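Alpha-galactosidase (Thermus thermophilus, PDB 6LCJ) probably hydrolyses terminal alpha-galactosyl residues of galactosides, as a hexameric glycoside hydrolase of family GH36. Local coordinates at residues V399-V404 / T428-T433. Residues are numbered along the deposited sequence; the frame is centred on the assembly and turned at random.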
ATOM      1  N   VAL E 399     -41.577 -13.614 -24.128  1.00 28.15           N
ATOM      2  CA  VAL E 399     -40.831 -12.786 -23.193  1.00 27.26           C
ATOM      3  C   VAL E 399     -41.572 -12.768 -21.863  1.00 28.17           C
ATOM      4  O   VAL E 399     -42.715 -12.302 -21.778  1.00 25.63           O
ATOM      5  CB  VAL E 399     -40.644 -11.373 -23.751  1.00 25.77           C
ATOM      6  CG1 VAL E 399     -40.139 -10.447 -22.660  1.00 25.78           C
ATOM      7  CG2 VAL E 399     -39.691 -11.425 -24.931  1.00 25.14           C
ATOM      8  N   ASP E 400     -40.928 -13.298 -20.827  1.00 25.15           N
ATOM      9  CA  ASP E 400     -41.540 -13.382 -19.513  1.00 24.20           C
ATOM     10  C   ASP E 400     -41.130 -12.188 -18.659  1.00 23.48           C
ATOM     11  O   ASP E 400     -39.949 -12.070 -18.317  1.00 24.86           O
ATOM     12  CB  ASP E 400     -41.128 -14.683 -18.843  1.00 24.11           C
ATOM     13  CG  ASP E 400     -41.784 -14.875 -17.491  1.00 34.36           C
ATOM     14  OD1 ASP E 400     -42.667 -14.048 -17.127  1.00 33.68           O
ATOM     15  OD2 ASP E 400     -41.426 -15.869 -16.800  1.00 35.19           O
ATOM     16  N   PRO E 401     -42.046 -11.297 -18.271  1.00 26.03           N
ATOM     17  CA  PRO E 401     -41.657 -10.146 -17.444  1.00 26.42           C
ATOM     18  C   PRO E 401     -41.660 -10.455 -15.958  1.00 27.02           C
ATOM     19  O   PRO E 401     -41.395  -9.548 -15.157  1.00 29.83           O
ATOM     20  CB  PRO E 401     -42.735  -9.096 -17.788  1.00 21.04           C
ATOM     21  CG  PRO E 401     -43.974  -9.933 -17.989  1.00 27.42           C
ATOM     22  CD  PRO E 401     -43.507 -11.336 -18.478  1.00 28.17           C
ATOM     23  N   ASP E 402     -41.934 -11.719 -15.611  1.00 25.21           N
ATOM     24  CA  ASP E 402     -42.140 -12.258 -14.266  1.00 27.62           C
ATOM     25  C   ASP E 402     -43.567 -11.974 -13.799  1.00 26.92           C
ATOM     26  O   ASP E 402     -44.359 -11.380 -14.538  1.00 24.75           O
ATOM     27  CB  ASP E 402     -41.093 -11.752 -13.272  1.00 25.01           C
ATOM     28  CG  ASP E 402     -40.728 -12.807 -12.264  1.00 27.76           C
ATOM     29  OD1 ASP E 402     -41.438 -13.831 -12.240  1.00 26.68           O
ATOM     30  OD2 ASP E 402     -39.764 -12.619 -11.486  1.00 27.34           O
ATOM     31  N   VAL E 403     -43.928 -12.439 -12.603  1.00 26.34           N
ATOM     32  CA  VAL E 403     -45.344 -12.518 -12.231  1.00 26.75           C
ATOM     33  C   VAL E 403     -45.969 -11.143 -12.005  1.00 25.05           C
ATOM     34  O   VAL E 403     -45.273 -10.128 -11.866  1.00 25.21           O
ATOM     35  CB  VAL E 403     -45.542 -13.411 -10.988  1.00 25.77           C
ATOM     36  CG1 VAL E 403     -44.845 -14.733 -11.183  1.00 21.31           C
ATOM     37  CG2 VAL E 403     -45.040 -12.698  -9.738  1.00 24.16           C
ATOM     38  N   VAL E 404     -47.297 -11.120 -11.977  1.00 26.77           N
ATOM     39  CA  VAL E 404     -48.091  -9.929 -11.705  1.00 26.05           C
ATOM     40  C   VAL E 404     -48.700 -10.096 -10.325  1.00 26.37           C
ATOM     41  O   VAL E 404     -49.244 -11.159 -10.008  1.00 28.14           O
ATOM     42  CB  VAL E 404     -49.195  -9.735 -12.760  1.00 27.21           C
ATOM     43  CG1 VAL E 404     -49.881  -8.390 -12.582  1.00 26.81           C
ATOM     44  CG2 VAL E 404     -48.625  -9.875 -14.150  1.00 25.64           C
ATOM     45  N   THR E 428     -46.570  -8.335 -23.471  1.00 32.26           N
ATOM     46  CA  THR E 428     -45.894  -9.555 -23.891  1.00 28.99           C
ATOM     47  C   THR E 428     -46.864 -10.706 -24.110  1.00 29.70           C
ATOM     48  O   THR E 428     -46.519 -11.658 -24.821  1.00 29.39           O
ATOM     49  CB  THR E 428     -44.849  -9.997 -22.851  1.00 27.03           C
ATOM     50  OG1 THR E 428     -45.496 -10.250 -21.599  1.00 27.93           O
ATOM     51  CG2 THR E 428     -43.761  -8.943 -22.654  1.00 24.15           C
ATOM     52  N   GLY E 429     -48.048 -10.653 -23.494  1.00 25.75           N
ATOM     53  CA  GLY E 429     -48.954 -11.780 -23.472  1.00 19.92           C
ATOM     54  C   GLY E 429     -48.586 -12.901 -22.523  1.00 27.91           C
ATOM     55  O   GLY E 429     -49.262 -13.929 -22.528  1.00 33.03           O
ATOM     56  N   PHE E 430     -47.529 -12.745 -21.710  1.00 30.27           N
ATOM     57  CA  PHE E 430     -47.082 -13.770 -20.767  1.00 27.57           C
ATOM     58  C   PHE E 430     -47.695 -13.454 -19.409  1.00 27.20           C
ATOM     59  O   PHE E 430     -47.231 -12.561 -18.696  1.00 32.30           O
ATOM     60  CB  PHE E 430     -45.556 -13.814 -20.699  1.00 25.23           C
ATOM     61  CG  PHE E 430     -45.009 -15.099 -20.139  1.00 26.56           C
ATOM     62  CD1 PHE E 430     -45.210 -15.437 -18.813  1.00 28.51           C
ATOM     63  CD2 PHE E 430     -44.283 -15.975 -20.943  1.00 28.09           C
ATOM     64  CE1 PHE E 430     -44.699 -16.638 -18.289  1.00 32.24           C
ATOM     65  CE2 PHE E 430     -43.763 -17.166 -20.434  1.00 26.93           C
ATOM     66  CZ  PHE E 430     -43.971 -17.502 -19.107  1.00 30.47           C
ATOM     67  N   LYS E 431     -48.723 -14.205 -19.035  1.00 27.90           N
ATOM     68  CA  LYS E 431     -49.545 -13.895 -17.871  1.00 24.10           C
ATOM     69  C   LYS E 431     -49.322 -14.945 -16.798  1.00 28.85           C
ATOM     70  O   LYS E 431     -49.536 -16.141 -17.035  1.00 29.33           O
ATOM     71  CB  LYS E 431     -51.022 -13.815 -18.257  1.00 30.36           C
ATOM     72  CG  LYS E 431     -51.304 -12.689 -19.244  1.00 24.49           C
ATOM     73  CD  LYS E 431     -52.604 -12.869 -19.949  1.00 28.12           C
ATOM     74  CE  LYS E 431     -53.312 -11.548 -20.046  1.00 33.67           C
ATOM     75  NZ  LYS E 431     -54.608 -11.673 -20.712  1.00 35.19           N
ATOM     76  N   ALA E 432     -48.884 -14.497 -15.627  1.00 29.11           N
ATOM     77  CA  ALA E 432     -48.584 -15.394 -14.525  1.00 26.97           C
ATOM     78  C   ALA E 432     -48.767 -14.648 -13.211  1.00 25.46           C
ATOM     79  O   ALA E 432     -48.640 -13.426 -13.158  1.00 26.31           O
ATOM     80  CB  ALA E 432     -47.161 -15.951 -14.628  1.00 27.10           C
ATOM     81  N   THR E 433     -49.081 -15.394 -12.154  1.00 26.04           N
ATOM     82  CA  THR E 433     -49.118 -14.825 -10.820  1.00 26.83           C
ATOM     83  C   THR E 433     -48.792 -15.903  -9.803  1.00 28.82           C
ATOM     84  O   THR E 433     -48.860 -17.109 -10.081  1.00 30.44           O
ATOM     85  CB  THR E 433     -50.479 -14.186 -10.474  1.00 31.06           C
ATOM     86  OG1 THR E 433     -50.424 -13.633  -9.146  1.00 27.72           O
ATOM     87  CG2 THR E 433     -51.585 -15.217 -10.512  1.00 26.27           C
TER
HETATM   88  O   HOH W   1     -43.720 -12.658 -25.745  1.00 26.78           O
HETATM   89  O   HOH W   2     -46.696 -12.108 -15.972  1.00 28.83           O
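F430 lays its ring under the side chain of D400. CB of D400 stands almost exactly over the ring centroid, 3.8 Å away, a CH-pi contact, while the carboxylate stacks toward the rim with its plane only 14° from that of the ring. CG of D400 lies anti to the backbone N (chi1 -177°), which carries the carboxylate over the ring and leaves OD1 2.9 Å from N of D402; this Asx turn, its N-H arriving from above the carboxylate plane, helps to hold the carboxylate's rotation. T428 puts CB 3.3 Å from O of V399, and its methyl CG2 meets CG1 of V399; its OG1, also bonded to O of L424, accepts from N of F430 in an ST turn as helix 415-428 ends. Farther along, N of V404 donates to O of A432 (2.9 Å), and OG1 of T433 donates a hydrogen bond to O of V404 (2.9 Å), nearly in line with the C=O bond (177° at the carbonyl oxygen). Between these zones a water donates to O of D402 and O of F430. T428 and F430 against strand 398-400, and loop residues V403 and V404 against strand 431-433, join the seventh and eighth strands where the (beta/alpha)8 TIM barrel characteristic of GH36 enzymes closes.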